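Local structure of OBG-type G domain-containing protein (Pyrococcus horikoshii, 2E87) at residues Arg62-Leu65 and Glu66-Gly70; Asp87-Thr90 and Phe91-Met95; Gly97-Trp100 and Ala101-Ile105; Asp142-Asp145 and Arg146-Leu150; Ala153-Val156 and Leu157-Leu160. The protein is of unknown function but binds GDP and is probably an Obg-type GTP-binding protein with a helical bundle ahead of its G domain. All blocks are in the same frame, centred on the assembly; numbering follows the deposited sequence.

Contact 1: Arg62-Leu65 and Glu66-Gly70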
# COMPACT_ATOMS: atom_id res chain seq x y z
N ARG A 62 1.03 -20.45 7.78
CA ARG A 62 0.38 -19.58 8.74
C ARG A 62 1.16 -18.29 8.98
O ARG A 62 0.57 -17.26 9.31
CB ARG A 62 0.17 -20.31 10.06
CG ARG A 62 -0.71 -19.57 11.04
CD ARG A 62 -0.94 -20.39 12.29
NE ARG A 62 -2.02 -21.37 12.12
CZ ARG A 62 -1.87 -22.69 12.18
NH1 ARG A 62 -0.66 -23.20 12.41
NH2 ARG A 62 -2.92 -23.49 12.04
N LYS A 63 2.48 -18.36 8.84
CA LYS A 63 3.35 -17.20 9.03
C LYS A 63 3.03 -16.15 7.98
O LYS A 63 3.13 -14.95 8.24
CB LYS A 63 4.82 -17.61 8.91
CG LYS A 63 5.78 -16.43 8.73
CD LYS A 63 7.25 -16.85 8.51
CE LYS A 63 7.97 -17.24 9.81
NZ LYS A 63 9.44 -17.48 9.61
N VAL A 64 2.64 -16.59 6.78
CA VAL A 64 2.28 -15.69 5.69
C VAL A 64 0.99 -14.92 6.00
O VAL A 64 0.89 -13.72 5.76
CB VAL A 64 2.05 -16.46 4.37
CG1 VAL A 64 1.72 -15.50 3.27
CG2 VAL A 64 3.28 -17.28 4.01
N LEU A 65 0.01 -15.64 6.52
CA LEU A 65 -1.27 -15.04 6.86
C LEU A 65 -1.15 -14.08 8.04
O LEU A 65 -1.85 -13.07 8.10
CB LEU A 65 -2.30 -16.11 7.22
CG LEU A 65 -2.63 -17.21 6.23
CD1 LEU A 65 -3.63 -18.17 6.85
CD2 LEU A 65 -3.19 -16.59 4.95
N GLU A 66 -0.26 -14.39 8.98
CA GLU A 66 -0.10 -13.55 10.17
C GLU A 66 0.71 -12.29 9.95
O GLU A 66 0.35 -11.23 10.45
CB GLU A 66 0.50 -14.36 11.33
CG GLU A 66 -0.32 -15.61 11.70
CD GLU A 66 0.30 -16.45 12.82
OE1 GLU A 66 1.55 -16.47 12.94
OE2 GLU A 66 -0.47 -17.12 13.55
N ARG A 67 1.80 -12.38 9.20
CA ARG A 67 2.66 -11.23 8.98
C ARG A 67 2.28 -10.30 7.83
O ARG A 67 2.94 -9.29 7.61
CB ARG A 67 4.10 -11.69 8.80
CG ARG A 67 4.64 -12.44 10.00
CD ARG A 67 6.12 -12.68 9.82
NE ARG A 67 6.69 -13.53 10.85
CZ ARG A 67 7.92 -14.04 10.78
NH1 ARG A 67 8.68 -13.78 9.73
NH2 ARG A 67 8.38 -14.82 11.75
N THR A 68 1.25 -10.65 7.08
CA THR A 68 0.83 -9.80 5.98
C THR A 68 -0.39 -9.06 6.50
O THR A 68 -1.33 -9.68 6.98
CB THR A 68 0.45 -10.62 4.73
OG1 THR A 68 1.48 -11.57 4.46
CG2 THR A 68 0.28 -9.71 3.53
N PRO A 69 -0.39 -7.73 6.42
CA PRO A 69 -1.55 -6.99 6.91
C PRO A 69 -2.82 -7.29 6.11
O PRO A 69 -2.77 -7.48 4.89
CB PRO A 69 -1.11 -5.55 6.74
CG PRO A 69 -0.36 -5.61 5.43
CD PRO A 69 0.51 -6.84 5.66
N GLY A 70 -3.95 -7.37 6.80
CA GLY A 70 -5.20 -7.58 6.10
C GLY A 70 -5.44 -6.29 5.33
O GLY A 70 -5.29 -5.20 5.89
O HOH W 1 -2.31 -10.65 9.56
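Thr68 reaches back to Val64 where helix 38-67 runs out into the loop, a threonine side chain folding over the C-terminal end of a helix. Its OG1 donates to Val64 O at 2.6 Å, lying in the carbonyl plane. That reach comes from setting OG1 beside the backbone N and opposite the carbonyl carbon (chi1 -49°). Thr68 N also bonds to Val64 O, weakly, at 3.4 Å. One residue earlier in each segment, Lys63 crosses Arg67: its CE rests over one face of the guanidinium, 3.1 Å from Arg67 NH2. The two positive ends stay near each other, with Lys63 NZ 3.6 Å from Arg67 NH2, a proximity that probably costs something electrostatically. The Glu66 carboxylate lies against the aliphatic part of Arg62, OE2 3.5 Å from Arg62 CG, while the charged ends stay apart. Further out, Val64 packs on Ile98 and Leu65 on Met95 and Ile102 of helix 88-117, while Arg67 leans on Arg7 and Pro9. The Arg67 N bond to Lys63 O keeps the helical pattern going to this point. Water 1 lies between Leu65 O and Glu66 O, 2.9 Å from Leu65 O, and can donate to these carbonyls.

Contact 2: Asp87-Thr90 and Phe91-Met95. With SO4 (sulfate ion), chain B.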
# COMPACT_ATOMS: atom_id res chain seq x y z
N ASP A 87 -3.60 -6.14 -7.73
CA ASP A 87 -5.02 -6.51 -7.80
C ASP A 87 -5.59 -7.05 -6.50
O ASP A 87 -5.33 -8.19 -6.11
CB ASP A 87 -5.28 -7.54 -8.92
CG ASP A 87 -6.76 -7.72 -9.17
OD1 ASP A 87 -7.37 -8.64 -8.58
OD2 ASP A 87 -7.34 -6.91 -9.92
N ARG A 88 -6.41 -6.24 -5.85
CA ARG A 88 -7.00 -6.60 -4.57
C ARG A 88 -7.71 -7.95 -4.53
O ARG A 88 -7.52 -8.72 -3.59
CB ARG A 88 -8.00 -5.53 -4.14
CG ARG A 88 -8.54 -5.76 -2.73
CD ARG A 88 -9.98 -5.30 -2.60
NE ARG A 88 -10.12 -3.88 -2.87
CZ ARG A 88 -9.95 -2.92 -1.96
NH1 ARG A 88 -9.64 -3.24 -0.71
NH2 ARG A 88 -10.11 -1.65 -2.31
N ASP A 89 -8.54 -8.22 -5.53
CA ASP A 89 -9.31 -9.46 -5.56
C ASP A 89 -8.40 -10.69 -5.69
O ASP A 89 -8.64 -11.71 -5.06
CB ASP A 89 -10.35 -9.40 -6.68
CG ASP A 89 -11.24 -10.63 -6.73
OD1 ASP A 89 -11.04 -11.46 -7.65
OD2 ASP A 89 -12.13 -10.77 -5.86
N THR A 90 -7.36 -10.57 -6.50
CA THR A 90 -6.41 -11.65 -6.68
C THR A 90 -5.66 -11.91 -5.37
O THR A 90 -5.43 -13.06 -4.98
CB THR A 90 -5.40 -11.32 -7.79
OG1 THR A 90 -6.09 -11.14 -9.02
CG2 THR A 90 -4.37 -12.43 -7.96
N PHE A 91 -5.28 -10.83 -4.69
CA PHE A 91 -4.55 -10.95 -3.44
C PHE A 91 -5.38 -11.68 -2.40
O PHE A 91 -4.91 -12.63 -1.78
CB PHE A 91 -4.15 -9.57 -2.92
CG PHE A 91 -2.96 -9.60 -2.00
CD1 PHE A 91 -1.67 -9.67 -2.51
CD2 PHE A 91 -3.14 -9.60 -0.62
CE1 PHE A 91 -0.58 -9.74 -1.67
CE2 PHE A 91 -2.05 -9.67 0.24
CZ PHE A 91 -0.76 -9.74 -0.28
N HIS A 92 -6.62 -11.24 -2.20
CA HIS A 92 -7.50 -11.86 -1.22
C HIS A 92 -7.67 -13.34 -1.47
O HIS A 92 -7.68 -14.13 -0.53
CB HIS A 92 -8.88 -11.18 -1.21
CG HIS A 92 -8.98 -10.03 -0.26
ND1 HIS A 92 -9.85 -8.98 -0.45
CD2 HIS A 92 -8.32 -9.76 0.89
CE1 HIS A 92 -9.73 -8.12 0.54
NE2 HIS A 92 -8.81 -8.57 1.37
N LYS A 93 -7.82 -13.70 -2.74
CA LYS A 93 -8.02 -15.09 -3.12
C LYS A 93 -6.79 -15.95 -2.95
O LYS A 93 -6.90 -17.12 -2.59
CB LYS A 93 -8.53 -15.17 -4.56
CG LYS A 93 -9.98 -14.77 -4.66
CD LYS A 93 -10.47 -14.71 -6.09
CE LYS A 93 -11.92 -14.25 -6.09
NZ LYS A 93 -12.43 -14.02 -7.45
N ALA A 94 -5.63 -15.38 -3.22
CA ALA A 94 -4.40 -16.13 -3.07
C ALA A 94 -4.26 -16.44 -1.58
O ALA A 94 -4.02 -17.59 -1.18
CB ALA A 94 -3.22 -15.31 -3.56
N MSE A 95 -4.46 -15.42 -0.75
CA MSE A 95 -4.37 -15.60 0.69
C MSE A 95 -5.37 -16.64 1.15
O MSE A 95 -5.04 -17.49 1.98
CB MSE A 95 -4.62 -14.28 1.42
CG MSE A 95 -3.52 -13.25 1.24
SE MSE A 95 -1.80 -13.80 1.96
CE MSE A 95 -2.15 -13.44 3.84
S SO4 B . -8.55 -8.41 5.21
O1 SO4 B . -8.02 -7.75 6.48
O2 SO4 B . -7.42 -8.79 4.22
O3 SO4 B . -9.24 -9.70 5.69
O4 SO4 B . -9.46 -7.44 4.50
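Asp89 and Lys93 cross one turn apart at the start of helix 88-117, and their charged ends join in a salt bridge. Lys93 NZ donates to Asp89 OD1 at 2.9 Å, on the syn lone pair, the side facing the other carboxylate oxygen. Asp89 puts CG anti to its own nitrogen (chi1 -177°), swinging the carboxylate forward along the helix, while the lysine chain runs out straight beyond CG to meet it. Around the axis, Arg88 and His92 lie side by side and point the same way, their flat groups turned 34° apart. They touch lightly, Arg88 CG being 4.2 Å from His92 ND1. The imidazole presents its edge to a sulfate, probably from the crystallisation liquor: His92 NE2 donates to sulfate O2 at 3.2 Å, an oxygen lying in the ring plane, and more weakly to O4. Ser72 OG holds the same ion. Asp87 is the N-cap. Its OD1 takes Thr90 N at 2.8 Å on the anti lone pair and Thr90 OG1 from above, 47° out of the carboxylate plane, two donors that would pin the carboxylate. Asp87 has positive phi and stands between helix 76-86 and the new helix. Phe91 sends its ring away from this polar edge, onto Thr68. With selenomethionine Met95 packed on Val64 and Leu65, and Phe91 on Tyr149 and Leu150, the helix start lies between helices 38-67 and 144-156.

Contact 3: Gly97-Trp100 and Ala101-Ile105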
# COMPACT_ATOMS: atom_id res chain seq x y z
N GLY A 97 -6.40 -19.08 -0.47
CA GLY A 97 -5.95 -20.39 -0.89
C GLY A 97 -5.01 -20.94 0.18
O GLY A 97 -4.98 -22.14 0.44
N ILE A 98 -4.24 -20.06 0.80
CA ILE A 98 -3.31 -20.48 1.85
C ILE A 98 -4.10 -20.99 3.06
O ILE A 98 -3.85 -22.08 3.56
CB ILE A 98 -2.38 -19.31 2.24
CG1 ILE A 98 -1.42 -19.02 1.08
CG2 ILE A 98 -1.61 -19.64 3.48
CD1 ILE A 98 -0.34 -17.99 1.40
N ASP A 99 -5.09 -20.21 3.50
CA ASP A 99 -5.92 -20.59 4.63
C ASP A 99 -6.61 -21.93 4.35
O ASP A 99 -6.71 -22.79 5.23
CB ASP A 99 -6.97 -19.50 4.89
CG ASP A 99 -8.03 -19.94 5.90
OD1 ASP A 99 -9.02 -20.58 5.49
OD2 ASP A 99 -7.86 -19.64 7.10
N TRP A 100 -7.07 -22.10 3.12
CA TRP A 100 -7.72 -23.33 2.74
C TRP A 100 -6.75 -24.51 2.91
O TRP A 100 -7.09 -25.53 3.48
CB TRP A 100 -8.20 -23.24 1.29
CG TRP A 100 -8.65 -24.56 0.73
CD1 TRP A 100 -9.86 -25.17 0.93
CD2 TRP A 100 -7.86 -25.48 -0.05
NE1 TRP A 100 -9.86 -26.42 0.33
CE2 TRP A 100 -8.65 -26.63 -0.27
CE3 TRP A 100 -6.56 -25.44 -0.57
CZ2 TRP A 100 -8.19 -27.73 -0.99
CZ3 TRP A 100 -6.10 -26.55 -1.29
CH2 TRP A 100 -6.91 -27.67 -1.49
N ALA A 101 -5.52 -24.35 2.42
CA ALA A 101 -4.51 -25.40 2.50
C ALA A 101 -4.20 -25.78 3.95
O ALA A 101 -4.07 -26.96 4.29
CB ALA A 101 -3.24 -24.96 1.77
N ILE A 102 -4.08 -24.76 4.81
CA ILE A 102 -3.80 -24.98 6.22
C ILE A 102 -4.90 -25.82 6.84
O ILE A 102 -4.65 -26.74 7.61
CB ILE A 102 -3.71 -23.65 6.98
CG1 ILE A 102 -2.47 -22.89 6.53
CG2 ILE A 102 -3.66 -23.91 8.48
CD1 ILE A 102 -2.30 -21.55 7.19
N ARG A 103 -6.13 -25.49 6.47
CA ARG A 103 -7.30 -26.18 7.00
C ARG A 103 -7.39 -27.65 6.56
O ARG A 103 -7.59 -28.53 7.39
CB ARG A 103 -8.57 -25.42 6.61
CG ARG A 103 -9.61 -25.25 7.71
CD ARG A 103 -10.14 -23.81 7.80
NE ARG A 103 -10.44 -23.22 6.49
CZ ARG A 103 -11.24 -23.76 5.57
NH1 ARG A 103 -11.84 -24.92 5.80
NH2 ARG A 103 -11.43 -23.15 4.40
N ILE A 104 -7.23 -27.92 5.27
CA ILE A 104 -7.31 -29.29 4.79
C ILE A 104 -6.18 -30.17 5.34
O ILE A 104 -6.36 -31.36 5.58
CB ILE A 104 -7.22 -29.34 3.27
CG1 ILE A 104 -7.96 -28.16 2.67
CG2 ILE A 104 -7.82 -30.64 2.77
CD1 ILE A 104 -9.39 -28.00 3.19
N ILE A 105 -5.00 -29.58 5.52
CA ILE A 105 -3.86 -30.32 6.02
C ILE A 105 -4.04 -30.73 7.48
O ILE A 105 -3.64 -31.82 7.89
CB ILE A 105 -2.56 -29.52 5.84
CG1 ILE A 105 -2.18 -29.56 4.35
CG2 ILE A 105 -1.45 -30.06 6.71
CD1 ILE A 105 -1.07 -28.61 3.99
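Ala101 sits against Trp100, its CB 4.1 Å from Trp100 CE3, while its backbone N bonds to Gly97 O at 3.0 Å in the middle of helix 88-117. Next comes Ile102, whose CD1 lies 4.2 Å from Ile98 CG2; the two form an apolar stripe, and Ile102 reaches on to Leu65 of helix 38-67. Arg103 bends at chi2 and chi3, bringing NE to Asp99 OD1 at 3.2 Å in a nearly straight hydrogen bond (171°) within a salt bridge. The oxygen lies at the edge of the guanidinium, in its plane, yet the donor meets the carboxylate on its syn side, tilted out of the carboxylate plane. Ile104 then slides over one face of the indole. Its CG1 stands 3.6 Å from the centroid of the five-membered ring of Trp100, a CH-pi contact 20° off the ring normal, though CG1 is modelled too close to Trp100 O and its exact position is less sure. The indole gets there by holding CG away from its own nitrogen (chi1 169°), which carries it along the helix toward Ile104. With an alanine at Trp100, Ile104 would probably lose the face it rests on, and a gap would open toward Val139 and Ile143. The chemistry divides round one helix: a charged pair on the partly exposed edge, Ile98 and Ile102 turned to the neighbouring helices, and Trp100 and Ile104 packed on each other.

Contact 4: Asp142-Asp145 and Arg146-Leu150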
# COMPACT_ATOMS: atom_id res chain seq x y z
N ASP A 142 -1.74 -27.61 -5.39
CA ASP A 142 -2.97 -26.95 -5.80
C ASP A 142 -2.82 -25.43 -5.64
O ASP A 142 -3.39 -24.66 -6.41
CB ASP A 142 -4.16 -27.40 -4.94
CG ASP A 142 -4.59 -28.83 -5.20
OD1 ASP A 142 -4.32 -29.35 -6.30
OD2 ASP A 142 -5.24 -29.42 -4.31
N ILE A 143 -2.05 -24.99 -4.63
CA ILE A 143 -1.87 -23.56 -4.41
C ILE A 143 -0.51 -22.99 -4.81
O ILE A 143 -0.23 -21.82 -4.52
CB ILE A 143 -2.11 -23.16 -2.91
CG1 ILE A 143 -1.04 -23.76 -2.03
CG2 ILE A 143 -3.49 -23.60 -2.45
CD1 ILE A 143 -1.02 -23.19 -0.63
N ASP A 144 0.32 -23.78 -5.48
CA ASP A 144 1.66 -23.34 -5.89
C ASP A 144 1.63 -22.03 -6.70
O ASP A 144 2.44 -21.11 -6.44
CB ASP A 144 2.38 -24.43 -6.71
CG ASP A 144 3.88 -24.18 -6.85
OD1 ASP A 144 4.42 -24.31 -7.96
OD2 ASP A 144 4.54 -23.86 -5.83
N ASP A 145 0.74 -21.94 -7.68
CA ASP A 145 0.64 -20.72 -8.48
C ASP A 145 0.31 -19.54 -7.55
O ASP A 145 0.86 -18.45 -7.69
CB ASP A 145 -0.45 -20.83 -9.56
CG ASP A 145 0.02 -21.59 -10.79
OD1 ASP A 145 1.25 -21.81 -10.94
OD2 ASP A 145 -0.85 -21.96 -11.62
N ARG A 146 -0.61 -19.76 -6.61
CA ARG A 146 -0.96 -18.69 -5.67
C ARG A 146 0.26 -18.30 -4.82
O ARG A 146 0.49 -17.13 -4.56
CB ARG A 146 -2.10 -19.13 -4.74
CG ARG A 146 -3.47 -19.21 -5.36
CD ARG A 146 -4.48 -19.50 -4.25
NE ARG A 146 -5.82 -19.85 -4.71
CZ ARG A 146 -6.11 -20.92 -5.44
NH1 ARG A 146 -5.16 -21.77 -5.80
NH2 ARG A 146 -7.37 -21.15 -5.79
N LEU A 147 1.05 -19.27 -4.39
CA LEU A 147 2.22 -18.95 -3.58
C LEU A 147 3.22 -18.17 -4.42
O LEU A 147 3.80 -17.18 -3.97
CB LEU A 147 2.89 -20.22 -3.07
CG LEU A 147 2.11 -21.08 -2.08
CD1 LEU A 147 2.89 -22.38 -1.87
CD2 LEU A 147 1.89 -20.34 -0.75
N ARG A 148 3.41 -18.61 -5.65
CA ARG A 148 4.34 -17.94 -6.54
C ARG A 148 3.88 -16.51 -6.78
O ARG A 148 4.69 -15.58 -6.76
CB ARG A 148 4.47 -18.74 -7.83
CG ARG A 148 5.33 -19.97 -7.62
CD ARG A 148 5.22 -20.99 -8.74
NE ARG A 148 6.14 -22.09 -8.49
CZ ARG A 148 7.46 -22.00 -8.63
NH1 ARG A 148 8.01 -20.86 -9.02
NH2 ARG A 148 8.22 -23.03 -8.32
N TYR A 149 2.59 -16.32 -7.00
CA TYR A 149 2.05 -14.98 -7.20
C TYR A 149 2.27 -14.13 -5.93
O TYR A 149 2.66 -12.97 -6.04
CB TYR A 149 0.56 -15.04 -7.52
CG TYR A 149 -0.19 -13.76 -7.18
CD1 TYR A 149 -0.14 -12.64 -8.01
CD2 TYR A 149 -0.93 -13.67 -5.98
CE1 TYR A 149 -0.81 -11.45 -7.67
CE2 TYR A 149 -1.60 -12.49 -5.63
CZ TYR A 149 -1.53 -11.38 -6.48
OH TYR A 149 -2.17 -10.22 -6.11
N LEU A 150 2.01 -14.68 -4.75
CA LEU A 150 2.18 -13.91 -3.52
C LEU A 150 3.62 -13.45 -3.35
O LEU A 150 3.88 -12.38 -2.79
CB LEU A 150 1.76 -14.73 -2.30
CG LEU A 150 0.25 -14.83 -2.13
CD1 LEU A 150 -0.08 -15.84 -1.06
CD2 LEU A 150 -0.33 -13.46 -1.78
O HOH W 2 -2.57 -21.85 -7.28
O HOH W 3 6.84 -25.36 -6.52
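Leu147 N, Arg148 N and Tyr149 N bond back to the carbonyl oxygens of Ile143, Asp144 and Asp145, the regular i to i+4 pattern of a helix getting under way. Arg148 answers Asp144 with its side chain too: NE donates to Asp144 OD1 at 2.9 Å in a salt bridge. Asp144 OD1 lies in the guanidinium plane, but NE comes in from above the carboxylate, 43° out of its plane, and the two flat groups stand almost perpendicular, 84° apart. Water 3 braces the pair, donating to Asp144 OD2 at 2.8 Å and accepting from Arg148 NH2; OD2 also takes the backbone N of Ala14, which ties the carboxylate to the N-terminal stretch. Ile143, at the N-cap, holds CG1 between its backbone N and carbonyl carbon, a crowded position (chi1 66°) that turns CD1 onto Leu147, 4.0 Å from Leu147 CG. The same CD1 also packs on Ala101 of helix 88-117. Water 2 fills in at the junction, donating to Asp142 O and accepting from Arg146 N at 2.9 Å. Tyr149 points elsewhere and bonds through OH to Val86 O. This is the start of helix 144-156, following closely on helix 122-142, with acidic Asp144 and Asp145 in the first turn, where the helix end probably suits negative charge, and an Asp-Arg salt bridge spaced i to i+4.

Contact 5: Ala153-Val156 and Leu157-Leu160. With SO4 (sulfate ion), chain C.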
# COMPACT_ATOMS: atom_id res chain seq x y z
N ALA A 153 3.93 -10.47 -5.78
CA ALA A 153 3.17 -9.32 -5.33
C ALA A 153 3.97 -8.67 -4.18
O ALA A 153 3.95 -7.46 -4.00
CB ALA A 153 1.81 -9.74 -4.83
N ARG A 154 4.69 -9.52 -3.44
CA ARG A 154 5.50 -9.07 -2.31
C ARG A 154 6.60 -8.13 -2.75
O ARG A 154 6.85 -7.10 -2.13
CB ARG A 154 6.11 -10.28 -1.61
CG ARG A 154 7.14 -9.92 -0.56
CD ARG A 154 7.80 -11.18 -0.02
NE ARG A 154 8.83 -10.90 0.97
CZ ARG A 154 9.91 -10.16 0.74
NH1 ARG A 154 10.11 -9.61 -0.45
NH2 ARG A 154 10.79 -9.96 1.71
N GLU A 155 7.27 -8.49 -3.84
CA GLU A 155 8.35 -7.69 -4.37
C GLU A 155 7.83 -6.39 -4.94
O GLU A 155 8.41 -5.34 -4.73
CB GLU A 155 9.10 -8.49 -5.44
CG GLU A 155 10.56 -8.10 -5.61
CD GLU A 155 11.38 -8.24 -4.33
OE1 GLU A 155 11.36 -9.33 -3.72
OE2 GLU A 155 12.04 -7.27 -3.94
N VAL A 156 6.71 -6.46 -5.66
CA VAL A 156 6.11 -5.28 -6.28
C VAL A 156 5.62 -4.27 -5.25
O VAL A 156 5.71 -3.06 -5.46
CB VAL A 156 4.90 -5.64 -7.17
CG1 VAL A 156 4.13 -4.38 -7.55
CG2 VAL A 156 5.35 -6.35 -8.44
N LEU A 157 5.09 -4.77 -4.14
CA LEU A 157 4.54 -3.91 -3.11
C LEU A 157 5.57 -3.05 -2.38
O LEU A 157 5.21 -2.11 -1.67
CB LEU A 157 3.72 -4.72 -2.12
CG LEU A 157 2.41 -5.25 -2.71
CD1 LEU A 157 1.74 -6.14 -1.69
CD2 LEU A 157 1.51 -4.09 -3.11
N LYS A 158 6.84 -3.38 -2.57
CA LYS A 158 7.92 -2.63 -1.95
C LYS A 158 7.94 -1.21 -2.53
O LYS A 158 8.46 -0.29 -1.90
CB LYS A 158 9.27 -3.30 -2.21
CG LYS A 158 9.44 -4.62 -1.50
CD LYS A 158 10.83 -5.19 -1.72
CE LYS A 158 11.08 -6.37 -0.80
NZ LYS A 158 12.39 -7.02 -1.08
N ASP A 159 7.35 -1.03 -3.71
CA ASP A 159 7.31 0.28 -4.35
C ASP A 159 6.13 1.14 -3.94
O ASP A 159 5.80 2.11 -4.62
CB ASP A 159 7.29 0.15 -5.87
CG ASP A 159 8.50 -0.56 -6.41
OD1 ASP A 159 9.63 -0.26 -5.95
OD2 ASP A 159 8.33 -1.41 -7.32
N LEU A 160 5.46 0.81 -2.84
CA LEU A 160 4.35 1.65 -2.43
C LEU A 160 4.91 3.00 -2.04
O LEU A 160 5.98 3.10 -1.47
CB LEU A 160 3.61 1.06 -1.23
CG LEU A 160 2.63 -0.07 -1.54
CD1 LEU A 160 2.10 -0.64 -0.23
CD2 LEU A 160 1.50 0.46 -2.41
S SO4 C . 14.11 -9.58 0.13
O1 SO4 C . 14.07 -8.16 0.73
O2 SO4 C . 15.55 -10.09 -0.00
O3 SO4 C . 13.37 -10.48 1.13
O4 SO4 C . 13.50 -9.54 -1.28
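Arg154, Glu155 and Lys158 gather round a sulfate, probably from the crystallisation liquor, as one salt-bridge network. Lys158 NZ is its hub: it donates to sulfate O1 at 2.7 Å, to sulfate O4 at 2.8 Å and to Glu155 OE2 at 2.9 Å, the last from the syn side of the carboxylate. The lysine chain is extended beyond CG, whereas Glu155 folds at chi2 (58°) to bring its carboxylate back to that ammonium. Arg154 comes across Lys158, its NH1 3.4 Å from Lys158 CE and in a long salt bridge to Glu155 OE1. Its NH2 lies 2.7 Å from sulfate O3, and NH1 makes a weak bond to O4, so the anion is approached by both cations. Replacing Arg154 by a leucine would probably leave Glu155 OE1 short of its positive mate and the sulfate leaning on Lys158. Beneath this, Leu157 N still bonds to Ala153 O at 2.9 Å, but Asp159 N takes Val156 O at 3.1 Å, three residues back. Leu157 O binds Asn3 ND2, and Leu157 packs on Val86. The arrangement is a salt-bridge network that holds a sulfate at the C-terminal end of helix 144-156, before the chain runs on to strand 169-173 of the G domain.

Overall arrangement
Following the chain, each contact is a local turn of one continuous stretch; they come in series, and none nests in or crosses another. Contact 1 finishes helix 38-67. Contact 2 then opens helix 88-117, and contact 3 carries that helix on. Contact 4 starts helix 144-156, and contact 5 ends it on the way to the G domain. Packing between the helices joins these into one bundle: contact 1 meets contact 2 through Leu65 and Met95, and contact 3 through Val64 and Ile98; contact 4 meets contact 2 through Tyr149 and Thr90, and contact 3 through Ile143 and Ala101. Contact 5 touches contact 2 through Ala153 and Phe91. Helix 88-117 is thus flanked by the other two.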